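Side-chain contacts in parahox neighbor (Phaeodactylum tricornutum CCAP 1055/1, PDB 5Z5M), which probably converts 5-hydroxyisourate to (S)-allantoin in two steps of urate degradation, by hydrolysis and then stereoselective decarboxylation, on one fused chain: residues A[133-136]-A[137-140]; A[237-240]-A[241-245]; A[250-253]-A[254-257]; A[287-290]-A[291-294]. All blocks are in the same frame, centred on the assembly; numbering follows the deposited sequence.

How the contacts relate
Contact 1 belongs to the OHCU decarboxylase region, contacts 2, 3 and 4 to the HIU hydrolase region of transthyretin type. Contact 1 stands apart from the rest: its centre is about 21 Å from that of contact 2, with nearest atoms about 9 Å apart, and 32 Å from contact 4 and 41 Å from contact 3. Contacts 2 and 3 lie on consecutive elements, strand 241-248 and helix 249-256, with centres about 28 Å apart. Contacts 3 and 4 touch: Phe-253 CZ lies 3.4 Å from Ser-289 C at the hairpin end. Across subunits the two regions meet again, since Glu-251 of contact 3 packs on His-137 of contact 1 in the second subunit.

Contact 1: A[133-136]-A[137-140]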
loop_
_atom_site.group_PDB
_atom_site.type_symbol
_atom_site.label_atom_id
_atom_site.label_comp_id
_atom_site.label_asym_id
_atom_site.label_seq_id
_atom_site.Cartn_x
_atom_site.Cartn_y
_atom_site.Cartn_z
ATOM N N ASN A 133 -11.786 24.360 12.424
ATOM C CA ASN A 133 -11.614 25.409 11.418
ATOM C C ASN A 133 -12.103 24.969 10.044
ATOM O O ASN A 133 -11.332 24.903 9.084
ATOM C CB ASN A 133 -10.148 25.845 11.338
ATOM N N ALA A 134 -13.393 24.665 9.964
ATOM C CA ALA A 134 -13.990 24.164 8.735
ATOM C C ALA A 134 -14.096 25.253 7.677
ATOM O O ALA A 134 -14.478 26.386 7.969
ATOM C CB ALA A 134 -15.363 23.574 9.021
ATOM N N THR A 135 -13.747 24.907 6.444
ATOM C CA THR A 135 -13.985 25.793 5.318
ATOM C C THR A 135 -15.445 25.673 4.916
ATOM O O THR A 135 -16.128 24.733 5.325
ATOM C CB THR A 135 -13.094 25.452 4.116
ATOM O OG1 THR A 135 -13.471 24.172 3.598
ATOM C CG2 THR A 135 -11.631 25.415 4.531
ATOM N N LYS A 136 -15.922 26.623 4.119
ATOM C CA LYS A 136 -17.278 26.549 3.599
ATOM C C LYS A 136 -17.418 25.325 2.702
ATOM O O LYS A 136 -18.488 24.726 2.618
ATOM C CB LYS A 136 -17.635 27.822 2.827
ATOM C CG LYS A 136 -16.749 28.077 1.620
ATOM C CD LYS A 136 -17.171 29.318 0.850
ATOM C CE LYS A 136 -16.251 29.544 -0.343
ATOM N NZ LYS A 136 -16.694 30.686 -1.187
ATOM N N HIS A 137 -16.331 24.958 2.031
ATOM C CA HIS A 137 -16.349 23.792 1.157
ATOM C C HIS A 137 -16.682 22.538 1.955
ATOM O O HIS A 137 -17.522 21.745 1.541
ATOM C CB HIS A 137 -15.015 23.631 0.435
ATOM C CG HIS A 137 -14.639 24.814 -0.401
ATOM N ND1 HIS A 137 -15.249 25.098 -1.603
ATOM C CD2 HIS A 137 -13.708 25.779 -0.213
ATOM C CE1 HIS A 137 -14.714 26.191 -2.118
ATOM N NE2 HIS A 137 -13.778 26.623 -1.295
ATOM N N THR A 138 -16.038 22.381 3.110
ATOM C CA THR A 138 -16.294 21.252 4.005
ATOM C C THR A 138 -17.759 21.186 4.449
ATOM O O THR A 138 -18.402 20.139 4.360
ATOM C CB THR A 138 -15.401 21.322 5.261
ATOM O OG1 THR A 138 -14.023 21.351 4.869
ATOM C CG2 THR A 138 -15.646 20.121 6.164
ATOM N N VAL A 139 -18.281 22.312 4.920
ATOM C CA VAL A 139 -19.660 22.372 5.393
ATOM C C VAL A 139 -20.668 22.038 4.291
ATOM O O VAL A 139 -21.572 21.227 4.492
ATOM C CB VAL A 139 -19.978 23.757 5.975
ATOM C CG1 VAL A 139 -21.433 23.833 6.378
ATOM C CG2 VAL A 139 -19.072 24.039 7.167
ATOM N N LEU A 140 -20.507 22.655 3.123
ATOM C CA LEU A 140 -21.431 22.418 2.018
ATOM C C LEU A 140 -21.332 20.985 1.500
ATOM O O LEU A 140 -22.351 20.368 1.176
ATOM C CB LEU A 140 -21.176 23.412 0.883
ATOM C CG LEU A 140 -21.680 24.829 1.159
ATOM C CD1 LEU A 140 -21.093 25.810 0.154
ATOM C CD2 LEU A 140 -23.204 24.851 1.105
#
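Val-139 N donates to Thr-135 O (3.3 Å, N-H...O angle 167°) and Leu-140 N to Lys-136 O (2.9 Å), the first i to i+4 bonds of helix 136-146, with Thr-135 at its N-cap. The side chain of Thr-135 turns OG1 inward, between its own N and carbonyl carbon (chi1 67°), which brings the hydroxyl over the first turn. There it hydrogen-bonds Thr-138 OG1 at 3.1 Å, the two side chains crossing at about a right angle; either hydroxyl may be the donor. Thr-135 OG1 also lies at the edge of the His-137 ring, near its plane, and 3.6 Å from His-137 CB. Lys-136 runs alongside His-137 in the same direction: CG stands 4.2 Å above the ring plane, offset toward the rim, and CE reaches to 3.9 Å from NE2. Ala-134 CB meets Val-139 CG2 at 4.2 Å, an apolar contact just ahead of the cap. Lys-136 NZ forms a salt bridge with Glu-108, and Glu-251 of the second subunit packs on Thr-135, His-137 and Thr-138. Lys-136 NZ, 5.0 Å from His-137 NE2, would alone probably disfavour a protonated imidazole; Glu-251 may offset this, leaving the charge unsettled.

Contact 2: A[237-240]-A[241-245]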
loop_
_atom_site.group_PDB
_atom_site.type_symbol
_atom_site.label_atom_id
_atom_site.label_comp_id
_atom_site.label_asym_id
_atom_site.label_seq_id
_atom_site.Cartn_x
_atom_site.Cartn_y
_atom_site.Cartn_z
ATOM N N GLU A 237 4.935 19.490 23.756
ATOM C CA GLU A 237 5.297 19.517 22.340
ATOM C C GLU A 237 4.443 18.577 21.486
ATOM O O GLU A 237 4.162 18.884 20.329
ATOM C CB GLU A 237 6.783 19.193 22.158
ATOM C CG GLU A 237 7.223 17.853 22.704
ATOM C CD GLU A 237 8.735 17.705 22.733
ATOM O OE1 GLU A 237 9.231 16.583 22.506
ATOM O OE2 GLU A 237 9.426 18.711 22.989
ATOM N N PHE A 238 4.035 17.438 22.041
ATOM C CA PHE A 238 3.107 16.552 21.341
ATOM C C PHE A 238 1.691 17.070 21.552
ATOM O O PHE A 238 0.972 16.597 22.434
ATOM C CB PHE A 238 3.241 15.105 21.831
ATOM C CG PHE A 238 2.368 14.117 21.085
ATOM C CD1 PHE A 238 2.689 13.719 19.799
ATOM C CD2 PHE A 238 1.234 13.580 21.681
ATOM C CE1 PHE A 238 1.894 12.806 19.113
ATOM C CE2 PHE A 238 0.436 12.672 21.001
ATOM C CZ PHE A 238 0.771 12.282 19.718
ATOM N N THR A 239 1.298 18.052 20.743
ATOM C CA THR A 239 0.035 18.753 20.942
ATOM C C THR A 239 -0.921 18.553 19.768
ATOM O O THR A 239 -0.486 18.341 18.638
ATOM C CB THR A 239 0.266 20.263 21.141
ATOM O OG1 THR A 239 0.970 20.793 20.008
ATOM C CG2 THR A 239 1.085 20.513 22.393
ATOM N N VAL A 240 -2.221 18.620 20.050
ATOM C CA VAL A 240 -3.248 18.522 19.016
ATOM C C VAL A 240 -3.016 19.571 17.929
ATOM O O VAL A 240 -2.748 20.737 18.225
ATOM C CB VAL A 240 -4.663 18.688 19.620
ATOM C CG1 VAL A 240 -5.719 18.808 18.521
ATOM C CG2 VAL A 240 -4.980 17.524 20.548
ATOM N N GLY A 241 -3.092 19.145 16.671
ATOM C CA GLY A 241 -2.918 20.053 15.553
ATOM C C GLY A 241 -2.553 19.346 14.264
ATOM O O GLY A 241 -2.583 18.118 14.187
ATOM N N GLN A 242 -2.216 20.126 13.241
ATOM C CA GLN A 242 -1.822 19.562 11.965
ATOM C C GLN A 242 -0.314 19.657 11.790
ATOM O O GLN A 242 0.290 20.685 12.094
ATOM C CB GLN A 242 -2.537 20.277 10.816
ATOM C CG GLN A 242 -2.338 19.618 9.477
ATOM C CD GLN A 242 -3.065 20.342 8.359
ATOM O OE1 GLN A 242 -3.030 21.572 8.269
ATOM N NE2 GLN A 242 -3.740 19.580 7.505
ATOM N N TYR A 243 0.287 18.581 11.297
ATOM C CA TYR A 243 1.739 18.511 11.105
ATOM C C TYR A 243 2.113 18.102 9.680
ATOM O O TYR A 243 1.269 17.629 8.918
ATOM C CB TYR A 243 2.357 17.524 12.104
ATOM C CG TYR A 243 2.221 17.931 13.558
ATOM C CD1 TYR A 243 1.016 17.773 14.235
ATOM C CD2 TYR A 243 3.303 18.455 14.260
ATOM C CE1 TYR A 243 0.882 18.148 15.563
ATOM C CE2 TYR A 243 3.179 18.834 15.594
ATOM C CZ TYR A 243 1.969 18.672 16.241
ATOM O OH TYR A 243 1.832 19.040 17.564
ATOM N N GLU A 244 3.386 18.270 9.331
ATOM C CA GLU A 244 3.891 17.774 8.058
ATOM C C GLU A 244 5.326 17.265 8.183
ATOM O O GLU A 244 6.220 18.009 8.592
ATOM C CB GLU A 244 3.811 18.872 6.991
ATOM C CG GLU A 244 4.214 18.423 5.606
ATOM C CD GLU A 244 3.947 19.483 4.547
ATOM O OE1 GLU A 244 4.918 19.927 3.893
ATOM O OE2 GLU A 244 2.768 19.862 4.362
ATOM N N TRP A 245 5.536 15.985 7.867
ATOM C CA TRP A 245 6.882 15.464 7.668
ATOM C C TRP A 245 7.397 15.952 6.326
ATOM O O TRP A 245 6.620 16.200 5.404
ATOM C CB TRP A 245 6.944 13.931 7.640
ATOM C CG TRP A 245 6.541 13.132 8.858
ATOM C CD1 TRP A 245 5.456 12.307 8.957
ATOM C CD2 TRP A 245 7.259 12.996 10.097
ATOM N NE1 TRP A 245 5.433 11.698 10.186
ATOM C CE2 TRP A 245 6.523 12.108 10.909
ATOM C CE3 TRP A 245 8.430 13.564 10.610
ATOM C CZ2 TRP A 245 6.919 11.769 12.202
ATOM C CZ3 TRP A 245 8.826 13.221 11.901
ATOM C CH2 TRP A 245 8.070 12.334 12.678
#
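Tyr-243 and Thr-239 meet with their side chains at about a right angle, the phenol reaching back along the chain to the loop that leads into its own strand. Tyr-243 CG lies beside the backbone N and anti to the carbonyl carbon (chi1 -64°), which sends the ring toward residues 237-240. Tyr-243 OH donates to Thr-239 O at 2.6 Å, a short bond. The acceptor sits at the ring edge, in the ring plane, while the hydroxyl is tilted 20° from the carbonyl plane and makes a C=O...O angle of 130°. Thr-239 OG1 lies 3.1 Å from Tyr-243 OH. The loop is bent just before this point by an inverse gamma turn centred on Phe-238, closed by a weak bond from Thr-239 N to Glu-237 O (3.0 Å). Strand 241-248 then starts as an inner strand of the antiparallel four-stranded sheet in the transthyretin-like region, between 200-207 and 268-275. At its first residue, Gly-241, the backbone angles are such that a side chain would be jammed against Val-240 O. Val-240 turns its CB from the strand, yet CG1 still approaches Gly-241 N to 3.2 Å, and its side chain packs on Arg-132 and Pro-278. Arg-205, on strand 200-207, completes the polar setting of the phenol: its NE hydrogen-bonds Tyr-243 OH, and its NH2 makes a weak bond to Glu-237 O.

Contact 3: A[250-253]-A[254-257]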
loop_
_atom_site.group_PDB
_atom_site.type_symbol
_atom_site.label_atom_id
_atom_site.label_comp_id
_atom_site.label_asym_id
_atom_site.label_seq_id
_atom_site.Cartn_x
_atom_site.Cartn_y
_atom_site.Cartn_z
ATOM N N GLY A 250 15.097 11.408 -2.093
ATOM C CA GLY A 250 16.014 11.523 -3.213
ATOM C C GLY A 250 17.456 11.307 -2.801
ATOM O O GLY A 250 18.197 10.582 -3.468
ATOM N N GLU A 251 17.857 11.942 -1.704
ATOM C CA GLU A 251 19.203 11.753 -1.164
ATOM C C GLU A 251 19.445 10.305 -0.751
ATOM O O GLU A 251 20.538 9.782 -0.946
ATOM C CB GLU A 251 19.440 12.670 0.038
ATOM C CG GLU A 251 19.062 14.111 -0.193
ATOM C CD GLU A 251 19.063 14.929 1.086
ATOM O OE1 GLU A 251 19.441 14.390 2.150
ATOM O OE2 GLU A 251 18.670 16.115 1.021
ATOM N N TYR A 252 18.430 9.662 -0.170
ATOM C CA TYR A 252 18.569 8.273 0.249
ATOM C C TYR A 252 18.764 7.350 -0.959
ATOM O O TYR A 252 19.659 6.504 -0.964
ATOM C CB TYR A 252 17.355 7.812 1.081
ATOM C CG TYR A 252 17.325 6.311 1.273
ATOM C CD1 TYR A 252 18.170 5.691 2.188
ATOM C CD2 TYR A 252 16.474 5.511 0.518
ATOM C CE1 TYR A 252 18.163 4.320 2.348
ATOM C CE2 TYR A 252 16.460 4.141 0.669
ATOM C CZ TYR A 252 17.307 3.549 1.585
ATOM O OH TYR A 252 17.297 2.184 1.743
ATOM N N PHE A 253 17.935 7.505 -1.988
ATOM C CA PHE A 253 18.076 6.640 -3.156
ATOM C C PHE A 253 19.432 6.853 -3.846
ATOM O O PHE A 253 20.036 5.902 -4.346
ATOM C CB PHE A 253 16.922 6.871 -4.129
ATOM C CG PHE A 253 15.597 6.444 -3.578
ATOM C CD1 PHE A 253 15.472 5.224 -2.938
ATOM C CD2 PHE A 253 14.490 7.266 -3.668
ATOM C CE1 PHE A 253 14.261 4.819 -2.411
ATOM C CE2 PHE A 253 13.275 6.869 -3.141
ATOM C CZ PHE A 253 13.165 5.644 -2.511
ATOM N N ALA A 254 19.915 8.089 -3.846
ATOM C CA ALA A 254 21.213 8.395 -4.454
ATOM C C ALA A 254 22.363 7.750 -3.681
ATOM O O ALA A 254 23.387 7.393 -4.265
ATOM C CB ALA A 254 21.420 9.904 -4.546
ATOM N N SER A 255 22.191 7.597 -2.369
ATOM C CA SER A 255 23.223 6.991 -1.534
ATOM C C SER A 255 23.337 5.499 -1.813
ATOM O O SER A 255 24.364 4.884 -1.538
ATOM C CB SER A 255 22.937 7.227 -0.049
ATOM O OG SER A 255 21.844 6.443 0.410
ATOM N N LYS A 256 22.275 4.918 -2.360
ATOM C CA LYS A 256 22.256 3.490 -2.655
ATOM C C LYS A 256 22.631 3.212 -4.103
ATOM O O LYS A 256 22.842 2.060 -4.491
ATOM C CB LYS A 256 20.871 2.905 -2.356
ATOM C CG LYS A 256 20.491 2.945 -0.888
ATOM C CD LYS A 256 20.471 1.551 -0.299
ATOM C CE LYS A 256 20.665 1.588 1.201
ATOM N NZ LYS A 256 20.486 0.244 1.815
ATOM N N GLY A 257 22.698 4.268 -4.905
ATOM C CA GLY A 257 22.889 4.110 -6.333
ATOM C C GLY A 257 21.645 3.545 -7.002
ATOM O O GLY A 257 21.709 3.051 -8.127
HETATM O O HOH W 1 19.519 1.691 4.082
#
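Ser-255 OG donates to Tyr-252 O at 2.6 Å, one turn back along the helix. A chi1 of 72° tucks OG back onto the preceding turn, where it lies 17° out of the carbonyl plane of Tyr-252. Tyr-252 O also receives weak bonds from Ser-255 N and Lys-256 N, so three donors converge on this one carbonyl. Ala-254 N to Gly-250 O (3.1 Å) and Ser-255 N to Glu-251 O continue the i to i+4 pattern, whereas Lys-256 N turns to Phe-253 O (3.2 Å), approaching from above the carbonyl plane. That change marks the helix end: Gly-257, with positive phi, is the C-prime residue of a Schellman motif.

Around this core Lys-256 lies against Tyr-252. Its chain bends at the CB-CG bond (chi2 -110°), with CG 4.0 Å above one face of the ring, offset toward the rim, and CE 3.5 Å from Tyr-252 OH. A water near the ring plane joins the two ends, donating to Tyr-252 OH and accepting from Lys-256 NZ at 2.9 Å. The phenol has a further partner in Asp-189, to which it hydrogen-bonds, and the Glu-251 carboxylate forms a salt bridge with Arg-200. Helix 249-256 directly follows strand 241-248. Tyr-252 and Lys-256 pack on Cys-194 of strand 194-195, Phe-253 turns to Pro-290 beside the end of strand 281-289, and Ala-254 meets Thr-138 of the second subunit.

Contact 4: A[287-290]-A[291-294]; sequences LVSP and WSFS
Ser-289 OG accepts the backbone N-H of Trp-291 at 3.1 Å, with an N-H...O angle of 159°, and Ser-292 OG approaches the same oxygen to 2.9 Å. Rotation about CA-CB (chi1 77°) turns the Ser-289 hydroxyl in over the bend of the chain. Its strongest partner lies across an interface, where it hydrogen-bonds Thr-190 O of the third subunit. Farther from the bend, Leu-287 N gives to Ser-294 O at 2.9 Å, and Leu-287 O receives Ser-294 N. These two reciprocal bonds tie together a beta hairpin of strands 281-289 and 292-296, turning through Pro-290 and Trp-291; the axes of its segments 287-289 and 292-294 run at 176°. Ser-289 N is satisfied by Ser-292 O, also at 2.9 Å. The sheet continues past the hairpin, since Ser-292 to Ser-294 pair antiparallel with a strand of the second subunit. Next to the Leu-287/Ser-294 pair, Val-288 and Phe-293 form a non-hydrogen-bonded pair, with CG2 of Val-288 4.1 Å from CB of Phe-293. Leu-287 O also has the CA of Phe-293 at 3.0 Å, a CA-H...O contact. At the turn, Pro-290 CB sits over the face of the Trp-291 indole, 3.8 Å from the centre of its five-membered ring, a CH-pi contact between successive residues.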
loop_
_atom_site.group_PDB
_atom_site.type_symbol
_atom_site.label_atom_id
_atom_site.label_comp_id
_atom_site.label_asym_id
_atom_site.label_seq_id
_atom_site.Cartn_x
_atom_site.Cartn_y
_atom_site.Cartn_z
ATOM N N LEU A 287 6.417 3.998 3.934
ATOM C CA LEU A 287 6.820 2.871 3.098
ATOM C C LEU A 287 7.161 3.439 1.733
ATOM O O LEU A 287 6.316 4.079 1.127
ATOM C CB LEU A 287 5.702 1.829 2.983
ATOM C CG LEU A 287 5.419 0.853 4.131
ATOM C CD1 LEU A 287 5.064 1.568 5.425
ATOM C CD2 LEU A 287 4.305 -0.107 3.728
ATOM N N VAL A 288 8.382 3.241 1.241
ATOM C CA VAL A 288 8.763 3.961 0.025
ATOM C C VAL A 288 9.691 3.190 -0.929
ATOM O O VAL A 288 10.554 2.426 -0.501
ATOM C CB VAL A 288 9.426 5.313 0.398
ATOM C CG1 VAL A 288 10.710 5.096 1.211
ATOM C CG2 VAL A 288 9.700 6.153 -0.836
ATOM N N SER A 289 9.466 3.381 -2.227
ATOM C CA SER A 289 10.397 2.975 -3.276
ATOM C C SER A 289 10.567 4.211 -4.162
ATOM O O SER A 289 9.913 5.226 -3.916
ATOM C CB SER A 289 9.870 1.765 -4.058
ATOM O OG SER A 289 8.855 2.136 -4.983
ATOM N N PRO A 290 11.447 4.160 -5.180
ATOM C CA PRO A 290 11.493 5.345 -6.045
ATOM C C PRO A 290 10.186 5.607 -6.803
ATOM O O PRO A 290 10.018 6.694 -7.369
ATOM C CB PRO A 290 12.625 5.015 -7.030
ATOM C CG PRO A 290 13.498 4.084 -6.285
ATOM C CD PRO A 290 12.569 3.243 -5.450
ATOM N N TRP A 291 9.276 4.636 -6.804
ATOM C CA TRP A 291 8.111 4.686 -7.687
ATOM C C TRP A 291 6.789 4.556 -6.946
ATOM O O TRP A 291 5.730 4.466 -7.566
ATOM C CB TRP A 291 8.210 3.583 -8.741
ATOM C CG TRP A 291 9.578 3.473 -9.344
ATOM C CD1 TRP A 291 10.547 2.570 -9.012
ATOM C CD2 TRP A 291 10.139 4.302 -10.375
ATOM N NE1 TRP A 291 11.670 2.781 -9.773
ATOM C CE2 TRP A 291 11.444 3.838 -10.618
ATOM C CE3 TRP A 291 9.660 5.387 -11.116
ATOM C CZ2 TRP A 291 12.281 4.422 -11.569
ATOM C CZ3 TRP A 291 10.495 5.966 -12.067
ATOM C CH2 TRP A 291 11.787 5.484 -12.280
ATOM N N SER A 292 6.845 4.558 -5.620
ATOM C CA SER A 292 5.634 4.366 -4.827
ATOM C C SER A 292 5.853 4.768 -3.387
ATOM O O SER A 292 6.978 4.721 -2.888
ATOM C CB SER A 292 5.189 2.904 -4.892
ATOM O OG SER A 292 6.103 2.085 -4.175
ATOM N N PHE A 293 4.787 5.160 -2.700
ATOM C CA PHE A 293 4.898 5.301 -1.267
ATOM C C PHE A 293 3.538 5.190 -0.598
ATOM O O PHE A 293 2.490 5.340 -1.238
ATOM C CB PHE A 293 5.611 6.613 -0.880
ATOM C CG PHE A 293 4.792 7.863 -1.063
ATOM C CD1 PHE A 293 4.059 8.385 -0.010
ATOM C CD2 PHE A 293 4.823 8.561 -2.255
ATOM C CE1 PHE A 293 3.327 9.550 -0.160
ATOM C CE2 PHE A 293 4.101 9.735 -2.411
ATOM C CZ PHE A 293 3.345 10.224 -1.367
ATOM N N SER A 294 3.573 4.893 0.693
ATOM C CA SER A 294 2.348 4.758 1.466
ATOM C C SER A 294 2.603 5.061 2.934
ATOM O O SER A 294 3.741 5.048 3.409
ATOM C CB SER A 294 1.761 3.352 1.316
ATOM O OG SER A 294 2.672 2.366 1.764
#